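Local coordinates for putative sortase (Streptococcus pneumoniae, PDB 2W1J), which probably acts as a class C sortase, a cysteine transpeptidase that joins pilin subunits covalently during assembly of the pneumococcal pilus, at residues 93-96 / 97-101; 129-132 / 133-136. All blocks are in the same frame, centred on the assembly; numbering follows the deposited sequence.

Interaction 1. Residues 93-96 / 97-101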
loop_
_atom_site.group_PDB
_atom_site.type_symbol
_atom_site.label_atom_id
_atom_site.label_comp_id
_atom_site.label_asym_id
_atom_site.label_seq_id
_atom_site.Cartn_x
_atom_site.Cartn_y
_atom_site.Cartn_z
ATOM N N ALA A 93 -4.382 -4.728 -4.489
ATOM C CA ALA A 93 -4.238 -3.395 -3.927
ATOM C C ALA A 93 -3.356 -2.539 -4.829
ATOM O O ALA A 93 -2.481 -3.056 -5.546
ATOM C CB ALA A 93 -3.630 -3.471 -2.521
ATOM N N GLY A 94 -3.570 -1.229 -4.785
ATOM C CA GLY A 94 -2.761 -0.287 -5.550
ATOM C C GLY A 94 -2.031 0.684 -4.646
ATOM O O GLY A 94 -2.575 1.174 -3.659
ATOM N N HIS A 95 -0.790 0.984 -4.987
ATOM C CA HIS A 95 -0.035 1.991 -4.263
ATOM C C HIS A 95 -0.435 3.380 -4.759
ATOM O O HIS A 95 -0.468 3.629 -5.969
ATOM C CB HIS A 95 1.453 1.757 -4.484
ATOM C CG HIS A 95 2.307 2.843 -3.922
ATOM N ND1 HIS A 95 2.836 3.851 -4.700
ATOM C CD2 HIS A 95 2.690 3.101 -2.648
ATOM C CE1 HIS A 95 3.511 4.684 -3.927
ATOM N NE2 HIS A 95 3.433 4.254 -2.680
ATOM N N LEU A 96 -0.735 4.282 -3.829
ATOM C CA LEU A 96 -1.147 5.633 -4.176
ATOM C C LEU A 96 0.038 6.486 -4.621
ATOM O O LEU A 96 0.902 6.856 -3.823
ATOM C CB LEU A 96 -1.871 6.287 -3.001
ATOM C CG LEU A 96 -2.578 7.628 -3.246
ATOM C CD1 LEU A 96 -3.623 7.527 -4.347
ATOM C CD2 LEU A 96 -3.217 8.133 -1.964
ATOM N N GLU A 97 0.084 6.805 -5.910
ATOM C CA GLU A 97 1.195 7.581 -6.443
ATOM C C GLU A 97 1.236 8.957 -5.791
ATOM O O GLU A 97 0.194 9.572 -5.554
ATOM C CB GLU A 97 1.100 7.695 -7.968
ATOM C CG GLU A 97 2.333 8.339 -8.601
ATOM C CD GLU A 97 2.373 8.227 -10.119
ATOM O OE1 GLU A 97 1.381 7.756 -10.720
ATOM O OE2 GLU A 97 3.406 8.617 -10.711
ATOM N N GLY A 98 2.441 9.420 -5.467
ATOM C CA GLY A 98 2.609 10.633 -4.681
ATOM C C GLY A 98 2.948 10.331 -3.232
ATOM O O GLY A 98 3.408 11.213 -2.517
ATOM N N THR A 99 2.716 9.091 -2.793
ATOM C CA THR A 99 3.098 8.670 -1.444
ATOM C C THR A 99 4.388 7.847 -1.495
ATOM O O THR A 99 4.837 7.439 -2.566
ATOM C CB THR A 99 1.953 7.919 -0.705
ATOM O OG1 THR A 99 1.791 6.581 -1.204
ATOM C CG2 THR A 99 0.644 8.701 -0.822
ATOM N N SER A 100 5.003 7.602 -0.342
ATOM C CA SER A 100 6.282 6.898 -0.301
ATOM C C SER A 100 6.139 5.473 -0.821
ATOM O O SER A 100 5.115 4.810 -0.568
ATOM C CB SER A 100 6.783 6.808 1.141
ATOM O OG SER A 100 6.828 8.069 1.781
ATOM N N LEU A 101 7.167 4.980 -1.511
ATOM C CA LEU A 101 7.231 3.551 -1.794
ATOM C C LEU A 101 7.312 2.762 -0.494
ATOM O O LEU A 101 7.860 3.254 0.507
ATOM C CB LEU A 101 8.452 3.237 -2.643
ATOM C CG LEU A 101 8.486 3.905 -4.017
ATOM C CD1 LEU A 101 9.813 3.619 -4.696
ATOM C CD2 LEU A 101 7.328 3.383 -4.867
#
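His-95 reaches across the turn that follows it and binds the backbone of Ser-100. With CG anti to the backbone N (chi1 173°), the ring lies alongside residues 99-101, and its NE2 end faces them. On one side of the ring, ND1 is hydrogen-bonded to the hydroxyl of Tyr-56. CD2 is nearest to Ser-100 O, with the hydroxyl of Thr-99 a little farther off. CE1 has the carbonyl O of Thr-99 in the ring plane at its edge, 3.3 Å away, and CD2 of Leu-101 packs 4.1 Å from CE1 of His-95. At the tip, NE2 donates to Ser-100 O at 2.8 Å. The N-H points fairly well at the oxygen (152°), but it meets the carbonyl from above its plane rather than on a lone pair. Bonds at both ring nitrogens fix the rotation of the imidazole.

The turn itself is drawn in by Leu-96 O, which takes two donors from one residue. Thr-99 N lies 3.1 Å from Leu-96 O, and Thr-99 OG1 lies 2.8 Å from it. The hydroxyl comes in the carbonyl plane, on a lone pair. Thr-99 OG1 is also bonded to Val-111 N, so it links the turn to strand 108-113. Beside these polar bonds, CG2 of Thr-99 rests against CD2 of Leu-96 at 4.1 Å. Their side chains cross nearly at a right angle.

Residues 96-99 form a type II beta turn, with Gly-98 at the position of positive phi. It takes the chain out of strand 93-95 of the sortase fold.

Interaction 2. Residues 129-132 / 133-136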
loop_
_atom_site.group_PDB
_atom_site.type_symbol
_atom_site.label_atom_id
_atom_site.label_comp_id
_atom_site.label_asym_id
_atom_site.label_seq_id
_atom_site.Cartn_x
_atom_site.Cartn_y
_atom_site.Cartn_z
ATOM N N LYS A 129 -13.192 -3.883 10.446
ATOM C CA LYS A 129 -13.033 -4.734 11.620
ATOM C C LYS A 129 -11.740 -4.451 12.377
ATOM O O LYS A 129 -11.584 -4.881 13.520
ATOM C CB LYS A 129 -13.056 -6.219 11.241
ATOM C CG LYS A 129 -14.397 -6.698 10.700
ATOM C CD LYS A 129 -14.398 -8.183 10.331
ATOM C CE LYS A 129 -14.220 -9.082 11.540
ATOM N NZ LYS A 129 -14.292 -10.521 11.142
ATOM N N LEU A 130 -10.791 -3.769 11.738
ATOM C CA LEU A 130 -9.493 -3.543 12.353
ATOM C C LEU A 130 -9.585 -2.579 13.518
ATOM O O LEU A 130 -10.317 -1.583 13.478
ATOM C CB LEU A 130 -8.494 -3.021 11.323
ATOM C CG LEU A 130 -8.151 -4.016 10.225
ATOM C CD1 LEU A 130 -7.147 -3.376 9.279
ATOM C CD2 LEU A 130 -7.633 -5.335 10.806
ATOM N N LYS A 131 -8.801 -2.882 14.547
ATOM C CA LYS A 131 -8.774 -2.099 15.775
ATOM C C LYS A 131 -7.382 -1.539 15.988
ATOM O O LYS A 131 -6.394 -2.131 15.544
ATOM C CB LYS A 131 -9.126 -2.978 16.970
ATOM C CG LYS A 131 -10.537 -3.545 16.904
ATOM C CD LYS A 131 -10.887 -4.314 18.165
ATOM C CE LYS A 131 -11.178 -3.364 19.323
ATOM N NZ LYS A 131 -11.705 -4.067 20.540
ATOM N N VAL A 132 -7.289 -0.416 16.688
ATOM C CA VAL A 132 -5.985 0.050 17.121
ATOM C C VAL A 132 -5.271 -1.105 17.837
ATOM O O VAL A 132 -5.892 -1.895 18.558
ATOM C CB VAL A 132 -6.093 1.299 18.016
ATOM C CG1 VAL A 132 -6.606 2.478 17.208
ATOM C CG2 VAL A 132 -6.969 1.034 19.247
ATOM N N GLY A 133 -3.968 -1.211 17.612
ATOM C CA GLY A 133 -3.188 -2.315 18.167
ATOM C C GLY A 133 -3.059 -3.517 17.244
ATOM O O GLY A 133 -2.141 -4.322 17.397
ATOM N N ASP A 134 -3.973 -3.674 16.288
ATOM C CA ASP A 134 -3.833 -4.754 15.324
ATOM C C ASP A 134 -2.589 -4.548 14.468
ATOM O O ASP A 134 -2.180 -3.413 14.206
ATOM C CB ASP A 134 -5.069 -4.891 14.421
ATOM C CG ASP A 134 -6.284 -5.437 15.143
ATOM O OD1 ASP A 134 -6.141 -5.968 16.268
ATOM O OD2 ASP A 134 -7.388 -5.332 14.573
ATOM N N LYS A 135 -2.017 -5.649 13.988
ATOM C CA LYS A 135 -0.803 -5.604 13.173
ATOM C C LYS A 135 -1.074 -5.907 11.703
ATOM O O LYS A 135 -2.002 -6.642 11.350
ATOM C CB LYS A 135 0.258 -6.562 13.733
ATOM C CG LYS A 135 0.767 -6.129 15.122
ATOM C CD LYS A 135 1.855 -7.051 15.648
ATOM C CE LYS A 135 2.239 -6.690 17.076
ATOM N NZ LYS A 135 3.208 -7.667 17.636
ATOM N N PHE A 136 -0.259 -5.314 10.838
ATOM C CA PHE A 136 -0.224 -5.722 9.451
ATOM C C PHE A 136 1.210 -5.711 8.962
ATOM O O PHE A 136 2.088 -5.129 9.601
ATOM C CB PHE A 136 -1.190 -4.929 8.560
ATOM C CG PHE A 136 -0.907 -3.449 8.462
ATOM C CD1 PHE A 136 -0.064 -2.956 7.475
ATOM C CD2 PHE A 136 -1.544 -2.552 9.300
ATOM C CE1 PHE A 136 0.159 -1.582 7.348
ATOM C CE2 PHE A 136 -1.329 -1.172 9.174
ATOM C CZ PHE A 136 -0.482 -0.692 8.193
HETATM O O HOH W 1 -9.750 -6.746 14.640
HETATM O O HOH W 2 -5.805 -4.873 18.758
#
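Asp-134 turns its carboxylate back onto the chain that leads into it and binds the backbone of Lys-131. Two direct hydrogen bonds join this pair. Lys-131 N donates to Asp-134 OD2 at 2.8 Å. The bond is nearly straight (167°), and the donor lies well above the carboxylate plane. In return, Asp-134 N donates to Lys-131 O at 3.0 Å and closes a type II beta turn over residues 131-134. The aspartate has CG beside its own backbone N (chi1 -71°), and this brings OD2 back to the start of the turn. Gly-133 takes the positive phi of the third position of the turn.

Water bonds extend the grip to both carboxylate oxygens. One water donates to Asp-134 OD2 and to Lys-129 O, each at 2.8 Å. A second donates to Asp-134 OD1 at 2.7 Å and to Val-132 O. The carboxylate thus ties together three residues of 129-132 and is held at each oxygen. A glycerol, probably from the crystallisation liquor, hydrogen-bonds to Leu-130 O and Val-132 N.

Carbon atoms also lie against the carboxylate: CD2 of Leu-130 is 3.8 Å from Asp-134 OD2, and CB of Lys-131 is equally near this oxygen.

The turn lies at the surface and delivers the chain into strand 135-139. Gly-133 and Asp-134 bond through their backbones to Val-149 of strand 144-155. Leu-130 is buried against Ile-71 of strand 65-71 and Val-189 of strand 185-194.

In the fold
Both contacts are type II turns with glycine at the third position, but one follows the strand it belongs to and the other precedes its own. Interaction 1 leaves strand 93-95, and interaction 2 enters strand 135-139. Both strands belong to the same mixed sheet of the sortase domain. The centres of the two contacts are about 21 Å apart and their nearest atoms about 11 Å, so they do not touch. The centre of interaction 1 is about 6 Å from the centre of the chain, that of interaction 2 about 16 Å. Interaction 1 is buried and meets helix 18-33 through Leu-101. Interaction 2 is at the surface, where waters and a glycerol take part.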